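Local coordinates for protein tyrosine--tRNA ligase (Pyrococcus horikoshii, PDB 2CYC) that probably attaches tyrosine to tRNA(Tyr), first activating the amino acid with ATP and then transferring it to the acceptor end of the tRNA, at residues Leu34-Phe40 / Gly65-Phe71; Leu9-Thr15 / Ala56-Phe61. All coordinates share one frame; numbering follows the deposited sequence.

Contact 1: residues Leu34-Phe40 / Gly65-Phe71. With TYR (tyrosine), chain C.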
loop_
_atom_site.group_PDB
_atom_site.type_symbol
_atom_site.label_atom_id
_atom_site.label_comp_id
_atom_site.label_asym_id
_atom_site.label_seq_id
_atom_site.Cartn_x
_atom_site.Cartn_y
_atom_site.Cartn_z
ATOM N N LEU A 34 12.795 16.860 19.748
ATOM C CA LEU A 34 11.376 17.052 20.011
ATOM C C LEU A 34 10.689 17.632 18.779
ATOM O O LEU A 34 10.610 18.851 18.606
ATOM C CB LEU A 34 11.179 17.987 21.218
ATOM C CG LEU A 34 11.795 17.477 22.528
ATOM C CD1 LEU A 34 11.703 18.532 23.620
ATOM C CD2 LEU A 34 11.085 16.210 22.944
ATOM N N GLN A 35 10.213 16.745 17.915
ATOM C CA GLN A 35 9.533 17.171 16.713
ATOM C C GLN A 35 8.089 16.723 16.801
ATOM O O GLN A 35 7.794 15.530 16.885
ATOM C CB GLN A 35 10.188 16.560 15.470
ATOM C CG GLN A 35 9.421 16.813 14.182
ATOM C CD GLN A 35 9.483 18.261 13.738
ATOM O OE1 GLN A 35 8.479 18.994 13.752
ATOM N NE2 GLN A 35 10.668 18.685 13.343
ATOM N N HIS A 36 7.193 17.694 16.795
ATOM C CA HIS A 36 5.779 17.411 16.851
ATOM C C HIS A 36 5.191 17.542 15.456
ATOM O O HIS A 36 5.839 18.029 14.527
ATOM C CB HIS A 36 5.076 18.408 17.799
ATOM C CG HIS A 36 3.678 18.771 17.385
ATOM N ND1 HIS A 36 3.407 19.519 16.258
ATOM C CD2 HIS A 36 2.477 18.499 17.953
ATOM C CE1 HIS A 36 2.100 19.697 16.153
ATOM N NE2 HIS A 36 1.512 19.090 17.169
ATOM N N TYR A 37 3.956 17.076 15.341
ATOM C CA TYR A 37 3.171 17.203 14.141
ATOM C C TYR A 37 1.755 16.758 14.458
ATOM O O TYR A 37 1.510 16.028 15.424
ATOM C CB TYR A 37 3.749 16.361 12.990
ATOM C CG TYR A 37 2.966 15.109 12.616
ATOM C CD1 TYR A 37 2.517 14.907 11.302
ATOM C CD2 TYR A 37 2.742 14.091 13.553
ATOM C CE1 TYR A 37 1.879 13.714 10.930
ATOM C CE2 TYR A 37 2.101 12.897 13.195
ATOM C CZ TYR A 37 1.683 12.713 11.885
ATOM O OH TYR A 37 1.131 11.509 11.525
ATOM N N ILE A 38 0.828 17.244 13.652
ATOM C CA ILE A 38 -0.564 16.843 13.729
ATOM C C ILE A 38 -1.046 17.019 12.294
ATOM O O ILE A 38 -0.869 18.081 11.680
ATOM C CB ILE A 38 -1.419 17.670 14.766
ATOM C CG1 ILE A 38 -2.883 17.222 14.662
ATOM C CG2 ILE A 38 -1.282 19.180 14.548
ATOM C CD1 ILE A 38 -3.769 17.668 15.835
ATOM N N GLY A 39 -1.594 15.944 11.743
ATOM C CA GLY A 39 -2.063 15.976 10.374
ATOM C C GLY A 39 -3.556 16.199 10.272
ATOM O O GLY A 39 -4.320 15.847 11.173
ATOM N N PHE A 40 -3.980 16.794 9.165
ATOM C CA PHE A 40 -5.394 17.049 8.967
ATOM C C PHE A 40 -5.785 16.731 7.544
ATOM O O PHE A 40 -5.043 17.008 6.599
ATOM C CB PHE A 40 -5.743 18.523 9.185
ATOM C CG PHE A 40 -5.342 19.064 10.512
ATOM C CD1 PHE A 40 -4.079 19.624 10.696
ATOM C CD2 PHE A 40 -6.235 19.047 11.577
ATOM C CE1 PHE A 40 -3.718 20.164 11.920
ATOM C CE2 PHE A 40 -5.879 19.587 12.807
ATOM C CZ PHE A 40 -4.619 20.146 12.975
ATOM N N GLY A 65 9.096 23.946 24.519
ATOM C CA GLY A 65 10.313 23.797 23.738
ATOM C C GLY A 65 10.244 22.665 22.721
ATOM O O GLY A 65 11.255 22.034 22.416
ATOM N N ILE A 66 9.045 22.403 22.204
ATOM C CA ILE A 66 8.832 21.363 21.198
ATOM C C ILE A 66 8.614 22.038 19.841
ATOM O O ILE A 66 7.854 23.004 19.745
ATOM C CB ILE A 66 7.577 20.520 21.543
ATOM C CG1 ILE A 66 7.807 19.760 22.860
ATOM C CG2 ILE A 66 7.252 19.561 20.388
ATOM C CD1 ILE A 66 6.550 19.167 23.456
ATOM N N LYS A 67 9.284 21.546 18.796
ATOM C CA LYS A 67 9.124 22.115 17.452
ATOM C C LYS A 67 7.812 21.584 16.871
ATOM O O LYS A 67 7.656 20.381 16.660
ATOM C CB LYS A 67 10.294 21.702 16.550
ATOM C CG LYS A 67 10.321 22.410 15.194
ATOM C CD LYS A 67 10.594 23.913 15.339
ATOM C CE LYS A 67 10.708 24.601 13.977
ATOM N NZ LYS A 67 10.652 26.096 14.078
ATOM N N THR A 68 6.888 22.493 16.603
ATOM C CA THR A 68 5.566 22.147 16.113
ATOM C C THR A 68 5.362 22.226 14.607
ATOM O O THR A 68 5.938 23.083 13.920
ATOM C CB THR A 68 4.509 23.020 16.824
ATOM O OG1 THR A 68 4.730 24.409 16.521
ATOM C CG2 THR A 68 4.611 22.815 18.339
ATOM N N ARG A 69 4.511 21.336 14.099
ATOM C CA ARG A 69 4.236 21.279 12.662
ATOM C C ARG A 69 2.809 20.868 12.334
ATOM O O ARG A 69 2.260 19.959 12.961
ATOM C CB ARG A 69 5.196 20.281 11.994
ATOM C CG ARG A 69 4.894 19.978 10.517
ATOM C CD ARG A 69 5.870 18.953 9.967
ATOM N NE ARG A 69 7.256 19.374 10.170
ATOM C CZ ARG A 69 8.323 18.682 9.769
ATOM N NH1 ARG A 69 9.541 19.150 10.005
ATOM N NH2 ARG A 69 8.179 17.528 9.130
ATOM N N VAL A 70 2.217 21.547 11.352
ATOM C CA VAL A 70 0.870 21.228 10.873
ATOM C C VAL A 70 1.108 20.511 9.538
ATOM O O VAL A 70 1.767 21.046 8.641
ATOM C CB VAL A 70 0.020 22.502 10.638
ATOM C CG1 VAL A 70 -1.229 22.160 9.815
ATOM C CG2 VAL A 70 -0.377 23.117 11.982
ATOM N N PHE A 71 0.582 19.294 9.437
ATOM C CA PHE A 71 0.722 18.429 8.268
ATOM C C PHE A 71 -0.603 18.415 7.492
ATOM O O PHE A 71 -1.624 17.940 8.005
ATOM C CB PHE A 71 1.072 17.020 8.770
ATOM C CG PHE A 71 1.446 16.035 7.693
ATOM C CD1 PHE A 71 2.693 16.097 7.070
ATOM C CD2 PHE A 71 0.586 14.979 7.374
ATOM C CE1 PHE A 71 3.086 15.120 6.150
ATOM C CE2 PHE A 71 0.965 13.992 6.452
ATOM C CZ PHE A 71 2.224 14.065 5.841
HETATM N N TYR C . -6.332 10.708 9.723
HETATM C CA TYR C . -6.334 12.150 10.116
HETATM C C TYR C . -7.764 12.684 10.182
HETATM O O TYR C . -8.687 11.957 9.753
HETATM C CB TYR C . -5.514 12.973 9.109
HETATM C CG TYR C . -4.042 12.611 9.088
HETATM C CD1 TYR C . -3.249 12.760 10.226
HETATM C CD2 TYR C . -3.439 12.120 7.927
HETATM C CE1 TYR C . -1.884 12.422 10.209
HETATM C CE2 TYR C . -2.084 11.790 7.897
HETATM C CZ TYR C . -1.313 11.937 9.037
HETATM O OH TYR C . 0.027 11.594 9.002
HETATM O OXT TYR C . -7.944 13.823 10.655
#

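Contact 2: residues Leu9-Thr15 / Ala56-Phe61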
loop_
_atom_site.group_PDB
_atom_site.type_symbol
_atom_site.label_atom_id
_atom_site.label_comp_id
_atom_site.label_asym_id
_atom_site.label_seq_id
_atom_site.Cartn_x
_atom_site.Cartn_y
_atom_site.Cartn_z
ATOM N N LEU A 9 2.821 21.023 30.603
ATOM C CA LEU A 9 2.381 21.731 29.401
ATOM C C LEU A 9 1.834 20.698 28.402
ATOM O O LEU A 9 0.829 20.936 27.728
ATOM C CB LEU A 9 3.554 22.490 28.762
ATOM C CG LEU A 9 3.743 24.021 28.822
ATOM C CD1 LEU A 9 2.546 24.718 29.424
ATOM C CD2 LEU A 9 5.010 24.336 29.606
ATOM N N VAL A 10 2.496 19.547 28.304
ATOM C CA VAL A 10 2.042 18.512 27.374
ATOM C C VAL A 10 0.736 17.899 27.881
ATOM O O VAL A 10 -0.189 17.635 27.111
ATOM C CB VAL A 10 3.105 17.394 27.221
ATOM C CG1 VAL A 10 2.545 16.227 26.390
ATOM C CG2 VAL A 10 4.347 17.956 26.563
ATOM N N LEU A 11 0.670 17.707 29.195
ATOM C CA LEU A 11 -0.481 17.104 29.854
ATOM C C LEU A 11 -1.730 17.971 30.026
ATOM O O LEU A 11 -2.834 17.442 30.094
ATOM C CB LEU A 11 -0.048 16.574 31.225
ATOM C CG LEU A 11 0.623 15.198 31.284
ATOM C CD1 LEU A 11 -0.429 14.129 31.108
ATOM C CD2 LEU A 11 1.698 15.070 30.206
ATOM N N LYS A 12 -1.580 19.288 30.075
ATOM C CA LYS A 12 -2.741 20.145 30.289
ATOM C C LYS A 12 -3.838 20.032 29.233
ATOM O O LYS A 12 -3.565 19.793 28.047
ATOM C CB LYS A 12 -2.312 21.606 30.425
ATOM C CG LYS A 12 -1.538 22.136 29.244
ATOM C CD LYS A 12 -1.124 23.598 29.442
ATOM C CE LYS A 12 -2.321 24.542 29.417
ATOM N NZ LYS A 12 -1.908 25.944 29.147
ATOM N N LYS A 13 -5.085 20.204 29.680
ATOM C CA LYS A 13 -6.240 20.127 28.790
ATOM C C LYS A 13 -6.019 21.077 27.637
ATOM O O LYS A 13 -5.405 22.122 27.804
ATOM C CB LYS A 13 -7.526 20.502 29.533
ATOM C CG LYS A 13 -7.983 19.432 30.501
ATOM C CD LYS A 13 -9.342 19.754 31.107
ATOM C CE LYS A 13 -10.027 18.475 31.589
ATOM N NZ LYS A 13 -9.134 17.626 32.427
ATOM N N PRO A 14 -6.595 20.771 26.467
ATOM C CA PRO A 14 -7.442 19.613 26.157
ATOM C C PRO A 14 -6.805 18.223 26.014
ATOM O O PRO A 14 -7.443 17.311 25.495
ATOM C CB PRO A 14 -8.151 20.057 24.880
ATOM C CG PRO A 14 -7.047 20.795 24.164
ATOM C CD PRO A 14 -6.434 21.636 25.284
ATOM N N THR A 15 -5.564 18.046 26.447
ATOM C CA THR A 15 -4.967 16.716 26.349
ATOM C C THR A 15 -5.877 15.739 27.095
ATOM O O THR A 15 -6.346 16.036 28.195
ATOM C CB THR A 15 -3.582 16.649 27.010
ATOM O OG1 THR A 15 -2.651 17.424 26.251
ATOM C CG2 THR A 15 -3.103 15.201 27.093
ATOM N N ALA A 56 -4.640 25.030 20.720
ATOM C CA ALA A 56 -4.271 25.119 22.129
ATOM C C ALA A 56 -3.063 24.220 22.426
ATOM O O ALA A 56 -2.115 24.648 23.077
ATOM C CB ALA A 56 -5.443 24.720 22.999
ATOM N N LYS A 57 -3.078 22.980 21.938
ATOM C CA LYS A 57 -1.947 22.090 22.207
ATOM C C LYS A 57 -0.670 22.562 21.510
ATOM O O LYS A 57 0.422 22.481 22.079
ATOM C CB LYS A 57 -2.260 20.643 21.794
ATOM C CG LYS A 57 -3.305 19.946 22.662
ATOM C CD LYS A 57 -3.138 20.280 24.160
ATOM C CE LYS A 57 -1.770 19.862 24.708
ATOM N NZ LYS A 57 -1.554 20.387 26.088
ATOM N N ILE A 58 -0.804 23.046 20.276
ATOM C CA ILE A 58 0.358 23.531 19.561
ATOM C C ILE A 58 0.993 24.648 20.397
ATOM O O ILE A 58 2.220 24.690 20.562
ATOM C CB ILE A 58 -0.039 24.020 18.153
ATOM C CG1 ILE A 58 -0.236 22.798 17.233
ATOM C CG2 ILE A 58 1.029 24.936 17.597
ATOM C CD1 ILE A 58 -0.941 23.123 15.907
ATOM N N ALA A 59 0.159 25.524 20.956
ATOM C CA ALA A 59 0.656 26.614 21.793
ATOM C C ALA A 59 1.380 26.047 23.010
ATOM O O ALA A 59 2.466 26.512 23.365
ATOM C CB ALA A 59 -0.504 27.522 22.247
ATOM N N ASP A 60 0.776 25.049 23.656
ATOM C CA ASP A 60 1.397 24.433 24.829
ATOM C C ASP A 60 2.739 23.806 24.481
ATOM O O ASP A 60 3.723 23.970 25.217
ATOM C CB ASP A 60 0.509 23.333 25.428
ATOM C CG ASP A 60 -0.795 23.864 25.987
ATOM O OD1 ASP A 60 -0.857 25.056 26.358
ATOM O OD2 ASP A 60 -1.757 23.076 26.075
ATOM N N PHE A 61 2.772 23.078 23.365
ATOM C CA PHE A 61 3.992 22.401 22.953
ATOM C C PHE A 61 5.133 23.389 22.705
ATOM O O PHE A 61 6.265 23.151 23.135
ATOM C CB PHE A 61 3.745 21.527 21.701
ATOM C CG PHE A 61 2.735 20.407 21.914
ATOM C CD1 PHE A 61 2.628 19.764 23.151
ATOM C CD2 PHE A 61 1.912 19.983 20.870
ATOM C CE1 PHE A 61 1.716 18.712 23.346
ATOM C CE2 PHE A 61 0.990 18.930 21.050
ATOM C CZ PHE A 61 0.894 18.293 22.295
HETATM O O HOH W 1 -4.179 24.016 26.555
#

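Contact 1: residues Leu34-Phe40 / Gly65-Phe71
Tyr37 turns the edge of its ring toward the face of Phe71 in an offset edge-to-face stack, the ring planes meeting at 67°. The bump is Tyr37 CD1, which nestles 3.6 Å from Phe71 CB, at the root of the second ring. Phe71 CG stands anti to the backbone N (chi1 -172°), which carries the ring along the pocket until Phe71 CE2 lies 3.6 Å from OH of the bound tyrosine. Next to it Gly39 supplies a hollow by having no side chain: a CB there would fall 2.3 Å from CE1 of the ligand, a clear clash. The phenol of Tyr37 reaches the hydroxyl end of the ligand, its OH lying 2.8 Å from the ligand OH, which approaches at the ring edge near its plane. Gln172 and Asp175, on helix 164-178, pack against Tyr37 and also hydrogen-bond the substrate. The segments carry strands 36-40 and 69-71, parallel neighbours in a beta-alpha-beta crossover of the Rossmann-type catalytic core of class I synthetases; the axes of these short strands, inclined at 26°, approach to 4.6 Å. On the sheet face that carries Ile38 and Val70, Val70 CG1 is the bump, 3.8 Å from Phe40 CE1, and the Phe40 ring also meets Phe98. Farther back the regular pairing is interrupted by a side chain. His36 ND1 accepts a straight bond of 3.0 Å from Arg69 N, in the ring plane, where a parallel sheet would normally use the carbonyl of His36. Thr68 CG2 lies over one face of that imidazole, whose NE2 is bonded to ND1 of His185. Ile66 CG2 fits 3.6 Å from His36 CB, while the other branch of Ile66, through CG1, meets Leu34 CB where the two side chains cross at about a right angle.

Contact 2: residues Leu9-Thr15 / Ala56-Phe61
Two bends in Lys57, at chi2 (-40°) and chi3 (-60°), curl its side chain so that NZ arrives at the C-terminal end of helix 3-11, while Lys12 CG, set between its own backbone N and carbonyl carbon (chi1 57°), starts a chain that runs to Asp60. The result is a salt-bridge network of Lys12, Lys57 and Asp60 that joins the end of helix 3-11 to helix 48-63, the crossover helix of the nucleotide-binding fold. Lys57 NZ bonds three main-chain oxygens and one carboxylate oxygen, one acceptor more than its three protons can serve singly. Leu9 O receives it in the carbonyl plane at 2.9 Å; Lys12 O takes it from the face of its plane opposite to the one used by Thr15 N. The bond to Val10 O, 3.2 Å and from above the carbonyl plane, is the least favourable of the four, whereas Thr15 OG1 donates to the same oxygen in plane at 2.6 Å. Asp60 OD2 supplies the counter-charge, 2.7 Å from Lys57 NZ on the anti side of the carboxylate. A methionine in place of Lys57 would probably cost Leu9 O its ammonium donor, leave Lys12 O with Thr15 N alone of its two donors here, and take from Asp60 one of its positive partners. The other carboxylate oxygen, Asp60 OD1, is met from above its plane by Lys12 NZ at 3.1 Å, an ammonium that also pairs with Glu300. Apolar contacts flank the charges: Pro14, after a cis peptide bond, slides along the aliphatic part of Lys57, with Pro14 CD 3.7 Å from Lys57 CD, and Val10 CG1 approaches the edge of the Phe61 ring. One water donates to both Lys13 O and Asp60 OD2, and its oxygen lies 2.6 Å from the latter.

In the fold
From the N terminus the chain runs through helix 3-11 into the turn of contact 2, then through strand 15-19 and helix 21-30 to strand 36-40. Helix 48-63 next returns to close the longer loop of contact 2 with residues 56-61. Strand 69-72 follows and closes contact 1, across a connection containing that helix. The segments alternate along the chain, so the two loops cross instead of nesting. Their centres are 12 Å apart and they meet at Phe61: its ring packs on His36, and its backbone O probably accepts a bond from Ile66 N. Together they tie the N-terminal helix, through the crossover helix, to the sheet that carries the tyrosine pocket.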